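Local coordinates for protein probable TonB-dependent receptor (Pseudomonas aeruginosa, PDB 4K3F) that probably serves as a periplasmic methionine-binding lipoprotein of a transport system, holding selenomethionine in its pocket here, at residues L118-A123 against M167-T172. Residues are numbered along the deposited sequence; the frame is centred on the assembly and turned at random.
Sequences LLLDKA and MALINT. With MSE (selenomethionine), chain B.
Leu-169 meets Leu-119 and Leu-120 through its two methyls, an example of a helix and a strand whose residues 118-123 and 167-172 touch by apolar side chains. CB points toward the helix and CG carries the fork, but the contacts are made by the branches. CD2 reaches into the angle between the two helix leucines, 3.9 Å from Leu-120 CG and 4.0 Å from Leu-119 CD2, and also touches Leu-120 CD2; CD1 adds a contact with Leu-120 CD2 at 4.1 Å. The setting is one alpha/beta domain of a periplasmic-binding-protein fold: helix 110-122 covers a mixed sheet in which strand 167-170 lies between 103-107 and 86-88, with Val-104 and Ala-87 adding to the buried core. Leu-120 leaves its helix less directly, but with CG anti to its carbonyl carbon (chi1 -65°) its end comes nearer to the side chains of Met-167 and Leu-169. Leu-120 CD2 touches Met-167 CE at 3.8 Å; the two side chains run past each other in opposite senses, and the bend at chi3 (68°) of this selenomethionine residue turns its CE toward the leucine. Two residues beyond Leu-169, Asn-171 ND2 donates a nearly straight hydrogen bond (169°) to OXT of the bound selenomethionine, 2.9 Å away.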
loop_
_atom_site.group_PDB
_atom_site.type_symbol
_atom_site.label_atom_id
_atom_site.label_comp_id
_atom_site.label_asym_id
_atom_site.label_seq_id
_atom_site.Cartn_x
_atom_site.Cartn_y
_atom_site.Cartn_z
ATOM N N LEU A 118 -11.855 -5.717 -6.734
ATOM C CA LEU A 118 -11.252 -6.483 -7.833
ATOM C C LEU A 118 -10.675 -7.824 -7.379
ATOM O O LEU A 118 -10.776 -8.812 -8.107
ATOM C CB LEU A 118 -10.178 -5.656 -8.553
ATOM C CG LEU A 118 -10.738 -4.504 -9.397
ATOM C CD1 LEU A 118 -9.594 -3.693 -9.981
ATOM C CD2 LEU A 118 -11.621 -4.983 -10.520
ATOM N N LEU A 119 -10.093 -7.870 -6.185
ATOM C CA LEU A 119 -9.614 -9.137 -5.614
ATOM C C LEU A 119 -10.813 -10.046 -5.343
ATOM O O LEU A 119 -10.765 -11.252 -5.632
ATOM C CB LEU A 119 -8.801 -8.907 -4.315
ATOM C CG LEU A 119 -8.312 -10.200 -3.659
ATOM C CD1 LEU A 119 -7.469 -11.043 -4.634
ATOM C CD2 LEU A 119 -7.573 -9.918 -2.354
ATOM N N LEU A 120 -11.900 -9.505 -4.784
ATOM C CA LEU A 120 -13.108 -10.331 -4.565
ATOM C C LEU A 120 -13.625 -10.884 -5.904
ATOM O O LEU A 120 -14.102 -12.044 -5.996
ATOM C CB LEU A 120 -14.221 -9.553 -3.859
ATOM C CG LEU A 120 -13.879 -9.114 -2.443
ATOM C CD1 LEU A 120 -14.960 -8.204 -1.841
ATOM C CD2 LEU A 120 -13.671 -10.323 -1.558
ATOM N N ASP A 121 -13.540 -10.069 -6.954
ATOM C CA ASP A 121 -13.956 -10.516 -8.285
ATOM C C ASP A 121 -13.005 -11.634 -8.789
ATOM O O ASP A 121 -13.449 -12.695 -9.267
ATOM C CB ASP A 121 -14.062 -9.309 -9.223
ATOM C CG ASP A 121 -14.348 -9.698 -10.693
ATOM O OD1 ASP A 121 -13.429 -10.213 -11.394
ATOM O OD2 ASP A 121 -15.473 -9.437 -11.157
ATOM N N LYS A 122 -11.703 -11.414 -8.649
ATOM C CA LYS A 122 -10.731 -12.403 -9.104
ATOM C C LYS A 122 -10.946 -13.731 -8.399
ATOM O O LYS A 122 -10.864 -14.781 -9.026
ATOM C CB LYS A 122 -9.302 -11.931 -8.832
ATOM C CG LYS A 122 -8.281 -12.700 -9.646
ATOM C CD LYS A 122 -6.863 -12.403 -9.209
ATOM C CE LYS A 122 -5.882 -12.939 -10.241
ATOM N NZ LYS A 122 -4.540 -12.344 -10.047
ATOM N N ALA A 123 -11.249 -13.668 -7.103
ATOM C CA ALA A 123 -11.413 -14.844 -6.262
ATOM C C ALA A 123 -12.795 -15.510 -6.385
ATOM O O ALA A 123 -13.017 -16.566 -5.797
ATOM C CB ALA A 123 -11.187 -14.452 -4.846
HETATM N N MSE A 167 -14.687 -11.521 7.048
HETATM C CA MSE A 167 -13.446 -11.411 6.261
HETATM C C MSE A 167 -13.096 -9.932 6.142
HETATM O O MSE A 167 -14.011 -9.080 6.033
HETATM C CB MSE A 167 -13.627 -12.062 4.889
HETATM C CG MSE A 167 -12.339 -12.211 4.092
HETATM SE SE MSE A 167 -12.522 -13.508 2.644
HETATM C CE MSE A 167 -13.778 -12.480 1.563
ATOM N N ALA A 168 -11.798 -9.663 6.074
ATOM C CA ALA A 168 -11.265 -8.328 5.857
ATOM C C ALA A 168 -10.159 -8.343 4.829
ATOM O O ALA A 168 -9.288 -9.202 4.841
ATOM C CB ALA A 168 -10.789 -7.703 7.152
ATOM N N LEU A 169 -10.215 -7.382 3.911
ATOM C CA LEU A 169 -9.170 -7.228 2.902
ATOM C C LEU A 169 -8.300 -6.072 3.363
ATOM O O LEU A 169 -8.747 -4.932 3.367
ATOM C CB LEU A 169 -9.763 -7.001 1.505
ATOM C CG LEU A 169 -10.185 -8.296 0.764
ATOM C CD1 LEU A 169 -11.297 -9.035 1.492
ATOM C CD2 LEU A 169 -10.584 -7.972 -0.666
ATOM N N ILE A 170 -7.076 -6.398 3.762
ATOM C CA ILE A 170 -6.237 -5.493 4.555
ATOM C C ILE A 170 -4.960 -5.200 3.811
ATOM O O ILE A 170 -4.281 -6.122 3.372
ATOM C CB ILE A 170 -5.881 -6.123 5.888
ATOM C CG1 ILE A 170 -7.188 -6.481 6.614
ATOM C CG2 ILE A 170 -5.028 -5.172 6.694
ATOM C CD1 ILE A 170 -6.983 -7.163 7.932
ATOM N N ASN A 171 -4.662 -3.913 3.644
ATOM C CA ASN A 171 -3.413 -3.483 3.035
ATOM C C ASN A 171 -2.257 -4.126 3.772
ATOM O O ASN A 171 -2.208 -4.175 5.027
ATOM C CB ASN A 171 -3.253 -1.969 3.074
ATOM C CG ASN A 171 -4.282 -1.261 2.223
ATOM O OD1 ASN A 171 -5.400 -0.934 2.691
ATOM N ND2 ASN A 171 -3.955 -1.064 0.968
ATOM N N THR A 172 -1.281 -4.578 3.002
ATOM C CA THR A 172 -0.200 -5.399 3.592
ATOM C C THR A 172 0.631 -4.648 4.656
ATOM O O THR A 172 1.064 -5.222 5.666
ATOM C CB THR A 172 0.667 -5.951 2.454
ATOM O OG1 THR A 172 -0.148 -6.854 1.710
ATOM C CG2 THR A 172 1.904 -6.655 2.981
HETATM N N MSE B 300 1.407 0.039 1.261
HETATM C CA MSE B 300 -0.018 0.167 0.842
HETATM C C MSE B 300 -0.261 -0.900 -0.219
HETATM O O MSE B 300 0.579 -1.082 -1.107
HETATM O OXT MSE B 300 -1.301 -1.569 -0.201
HETATM C CB MSE B 300 -0.331 1.568 0.290
HETATM C CG MSE B 300 -1.779 1.723 -0.110
HETATM SE SE MSE B 300 -2.066 3.466 -0.969
HETATM C CE MSE B 300 -1.796 4.603 0.514
#